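Local coordinates for N-acetyltransferase family protein (Bacillus anthracis, PDB 3LNB) that acetylates arylamines as an N-acetyltransferase that binds coenzyme A and inactivates the antibiotic sulfamethoxazole, at residues A[159-164]-A[177-182]. The protein carries 1 engineered substitution. Sequence-based numbering, arbitrary orientation.
Sequences HLPLHP and GEYRIR. With COA (coenzyme A), chain B; FMT (formic acid), chain C.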
loop_
_atom_site.group_PDB
_atom_site.type_symbol
_atom_site.label_atom_id
_atom_site.label_comp_id
_atom_site.label_asym_id
_atom_site.label_seq_id
_atom_site.Cartn_x
_atom_site.Cartn_y
_atom_site.Cartn_z
ATOM N N HIS A 159 -2.941 2.266 -7.215
ATOM C CA HIS A 159 -2.710 3.709 -7.262
ATOM C C HIS A 159 -1.448 4.085 -6.484
ATOM O O HIS A 159 -1.489 4.911 -5.577
ATOM C CB HIS A 159 -3.921 4.438 -6.670
ATOM C CG HIS A 159 -5.226 3.993 -7.249
ATOM N ND1 HIS A 159 -5.541 4.154 -8.581
ATOM C CD2 HIS A 159 -6.280 3.353 -6.688
ATOM C CE1 HIS A 159 -6.731 3.632 -8.816
ATOM N NE2 HIS A 159 -7.201 3.138 -7.684
ATOM N N LEU A 160 -0.329 3.469 -6.848
ATOM C CA LEU A 160 0.942 3.719 -6.180
ATOM C C LEU A 160 1.717 4.873 -6.816
ATOM O O LEU A 160 1.998 4.856 -8.013
ATOM C CB LEU A 160 1.791 2.447 -6.212
ATOM C CG LEU A 160 1.199 1.228 -5.503
ATOM C CD1 LEU A 160 2.072 0.009 -5.775
ATOM C CD2 LEU A 160 1.097 1.506 -4.004
ATOM N N PRO A 161 2.062 5.899 -6.022
ATOM C CA PRO A 161 2.810 7.043 -6.558
ATOM C C PRO A 161 4.226 6.654 -6.988
ATOM O O PRO A 161 4.759 7.197 -7.957
ATOM C CB PRO A 161 2.808 8.028 -5.395
ATOM C CG PRO A 161 1.501 7.725 -4.715
ATOM C CD PRO A 161 1.519 6.214 -4.690
ATOM N N LEU A 162 4.825 5.719 -6.251
ATOM C CA LEU A 162 6.176 5.236 -6.537
ATOM C C LEU A 162 7.268 6.298 -6.366
ATOM O O LEU A 162 8.390 6.134 -6.845
ATOM C CB LEU A 162 6.232 4.645 -7.947
ATOM C CG LEU A 162 5.235 3.516 -8.229
ATOM C CD1 LEU A 162 5.452 2.995 -9.645
ATOM C CD2 LEU A 162 5.403 2.383 -7.208
ATOM N N HIS A 163 6.921 7.385 -5.681
ATOM C CA HIS A 163 7.839 8.493 -5.383
ATOM C C HIS A 163 7.244 9.255 -4.203
ATOM O O HIS A 163 6.028 9.261 -4.014
ATOM C CB HIS A 163 7.926 9.501 -6.542
ATOM C CG HIS A 163 8.335 8.911 -7.852
ATOM N ND1 HIS A 163 9.641 8.582 -8.148
ATOM C CD2 HIS A 163 7.606 8.585 -8.945
ATOM C CE1 HIS A 163 9.698 8.080 -9.368
ATOM N NE2 HIS A 163 8.477 8.070 -9.873
ATOM N N PRO A 164 8.088 9.894 -3.383
ATOM C CA PRO A 164 7.511 10.643 -2.267
ATOM C C PRO A 164 6.656 11.740 -2.901
ATOM O O PRO A 164 7.042 12.298 -3.926
ATOM C CB PRO A 164 8.740 11.221 -1.572
ATOM C CG PRO A 164 9.780 10.185 -1.814
ATOM C CD PRO A 164 9.554 9.799 -3.255
ATOM N N GLY A 177 -0.179 6.587 -12.850
ATOM C CA GLY A 177 -0.953 7.803 -13.006
ATOM C C GLY A 177 -0.239 9.009 -12.426
ATOM O O GLY A 177 0.979 8.991 -12.253
ATOM N N GLU A 178 -0.997 10.063 -12.137
ATOM C CA GLU A 178 -0.433 11.286 -11.573
ATOM C C GLU A 178 -1.009 11.533 -10.187
ATOM O O GLU A 178 -2.170 11.215 -9.930
ATOM C CB GLU A 178 -0.750 12.480 -12.465
ATOM C CG GLU A 178 -0.340 12.316 -13.916
ATOM C CD GLU A 178 -0.267 13.654 -14.634
ATOM O OE1 GLU A 178 -1.275 14.391 -14.636
ATOM O OE2 GLU A 178 0.804 13.973 -15.189
ATOM N N TYR A 179 -0.200 12.113 -9.302
ATOM C CA TYR A 179 -0.638 12.388 -7.935
ATOM C C TYR A 179 -0.136 13.725 -7.393
ATOM O O TYR A 179 0.930 14.202 -7.777
ATOM C CB TYR A 179 -0.163 11.274 -6.996
ATOM C CG TYR A 179 -0.471 9.886 -7.499
ATOM C CD1 TYR A 179 0.369 9.254 -8.416
ATOM C CD2 TYR A 179 -1.614 9.217 -7.080
ATOM C CE1 TYR A 179 0.074 7.981 -8.908
ATOM C CE2 TYR A 179 -1.920 7.947 -7.560
ATOM C CZ TYR A 179 -1.074 7.336 -8.476
ATOM O OH TYR A 179 -1.386 6.090 -8.966
ATOM N N ARG A 180 -0.911 14.310 -6.486
ATOM C CA ARG A 180 -0.555 15.576 -5.871
ATOM C C ARG A 180 -1.202 15.695 -4.501
ATOM O O ARG A 180 -2.267 15.126 -4.248
ATOM C CB ARG A 180 -1.016 16.752 -6.741
ATOM C CG ARG A 180 -2.527 16.953 -6.773
ATOM C CD ARG A 180 -2.939 18.125 -7.669
ATOM N NE ARG A 180 -4.392 18.279 -7.700
ATOM C CZ ARG A 180 -5.057 19.114 -8.500
ATOM N NH1 ARG A 180 -4.406 19.892 -9.355
ATOM N NH2 ARG A 180 -6.382 19.171 -8.441
ATOM N N ILE A 181 -0.539 16.437 -3.623
ATOM C CA ILE A 181 -1.031 16.675 -2.276
ATOM C C ILE A 181 -1.574 18.097 -2.186
ATOM O O ILE A 181 -0.995 19.037 -2.744
ATOM C CB ILE A 181 0.092 16.536 -1.224
ATOM C CG1 ILE A 181 0.636 15.105 -1.208
ATOM C CG2 ILE A 181 -0.443 16.930 0.150
ATOM C CD1 ILE A 181 -0.419 14.045 -0.919
ATOM N N ARG A 182 -2.693 18.242 -1.484
ATOM C CA ARG A 182 -3.322 19.535 -1.280
ATOM C C ARG A 182 -3.832 19.604 0.155
ATOM O O ARG A 182 -4.409 18.637 0.672
ATOM C CB ARG A 182 -4.490 19.729 -2.255
ATOM C CG ARG A 182 -4.081 19.976 -3.704
ATOM C CD ARG A 182 -3.479 21.364 -3.872
ATOM N NE ARG A 182 -3.238 21.704 -5.273
ATOM C CZ ARG A 182 -2.244 21.213 -6.010
ATOM N NH1 ARG A 182 -1.389 20.346 -5.486
ATOM N NH2 ARG A 182 -2.095 21.605 -7.271
HETATM N N1A COA B . -11.515 -5.154 -1.839
HETATM C C2A COA B . -11.791 -6.304 -2.428
HETATM N N3A COA B . -11.970 -6.390 -3.735
HETATM C C4A COA B . -11.874 -5.299 -4.506
HETATM C C5A COA B . -11.591 -4.072 -3.923
HETATM C C6A COA B . -11.407 -4.021 -2.546
HETATM N N6A COA B . -11.115 -2.870 -1.945
HETATM N N7A COA B . -11.538 -3.169 -4.896
HETATM C C8A COA B . -11.774 -3.798 -6.045
HETATM N N9A COA B . -11.974 -5.095 -5.816
HETATM C C1B COA B . -12.158 -6.137 -6.853
HETATM C C2B COA B . -13.357 -5.884 -7.765
HETATM O O2B COA B . -14.560 -6.317 -7.121
HETATM C C3B COA B . -13.013 -6.804 -8.935
HETATM O O3B COA B . -13.548 -8.114 -8.724
HETATM P P3B COA B . -14.028 -8.972 -9.999
HETATM O O7A COA B . -13.051 -8.926 -11.109
HETATM O O8A COA B . -14.290 -10.469 -9.467
HETATM O O9A COA B . -15.458 -8.359 -10.410
HETATM C C4B COA B . -11.483 -6.844 -8.921
HETATM O O4B COA B . -11.066 -6.070 -7.783
HETATM C C5B COA B . -10.898 -6.207 -10.181
HETATM O O5B COA B . -11.279 -4.832 -10.253
HETATM P P1A COA B . -10.974 -3.994 -11.590
HETATM O O1A COA B . -11.321 -2.461 -11.244
HETATM O O2A COA B . -11.753 -4.501 -12.741
HETATM O O3A COA B . -9.388 -4.115 -11.839
HETATM P P2A COA B . -8.279 -3.242 -11.064
HETATM O O4A COA B . -8.043 -1.937 -11.975
HETATM O O5A COA B . -7.036 -4.027 -10.888
HETATM O O6A COA B . -8.914 -2.723 -9.679
HETATM C CBP COA B . -7.773 -2.689 -7.500
HETATM C CCP COA B . -8.717 -3.431 -8.451
HETATM C CDP COA B . -6.355 -2.699 -8.074
HETATM C CEP COA B . -7.778 -3.394 -6.142
HETATM C CAP COA B . -8.255 -1.248 -7.317
HETATM O OAP COA B . -9.601 -1.255 -6.833
HETATM C C9P COA B . -7.383 -0.488 -6.315
HETATM O O9P COA B . -6.241 -0.135 -6.606
HETATM N N8P COA B . -7.970 -0.248 -5.143
HETATM C C7P COA B . -7.314 0.486 -4.050
HETATM C C6P COA B . -7.604 -0.191 -2.708
HETATM C C5P COA B . -7.296 0.748 -1.539
HETATM O O5P COA B . -8.039 1.693 -1.284
HETATM N N4P COA B . -6.207 0.458 -0.830
HETATM C C3P COA B . -5.792 1.281 0.315
HETATM C C2P COA B . -6.613 0.944 1.561
HETATM S S1P COA B . -6.256 -0.707 2.267
HETATM C C FMT C . 7.688 5.393 -12.136
HETATM O O1 FMT C . 7.868 6.585 -12.296
HETATM O O2 FMT C . 6.773 4.750 -12.881
HETATM O O HOH W 1 -3.956 5.669 -10.750
#
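Y179 lays its ring along the backbone of H159, L160 and P161, and these are the residues of 159-164 that it meets. Its CB leaves strand 177-182 toward the loop, and with CG placed beside the backbone N (chi1 -49°) the ring extends across the loop chain. At the root of the ring, CG lies 4.0 Å from P161 CG. That proline carbon stands over the ring centre, 4.1 Å from the centroid and 12° off the normal, which meets the geometry of a CH-pi contact; the two side chains cross at about a right angle. Further out, CE1 comes within 3.7 Å of P161 CA, while CE2 approaches H159 O at 3.7 Å, obliquely to the ring. The phenol oxygen ends the side chain 3.2 Å from both CA and C of H159, a van der Waals approach to two carbon atoms; no hydrogen bond links the two segments directly. Its polar needs are met otherwise: OH bonds to T176 OG1, whose hydroxyl also bonds to L160 O, and to a water at 3.2 Å that in turn bonds to H159 ND1. This water lies in the imidazole plane at the ring edge, which is consistent with its helping to fix the rotation of H159. The CD2 side of the same imidazole approaches coenzyme A obliquely, with H159 CD2 3.5 Å from O9P of its pantetheine arm. A solvent-bridged path thus runs from the strand tyrosine to the coenzyme A pocket. Y179 also packs on M195 of strand 191-196 and S174 of strand 172-174, the two sheet neighbours of its strand, while L160 and L162 touch L255 of strand 252-256, so the loop touches both antiparallel sheets, the one holding strand 177-182 and the one holding strand 252-256.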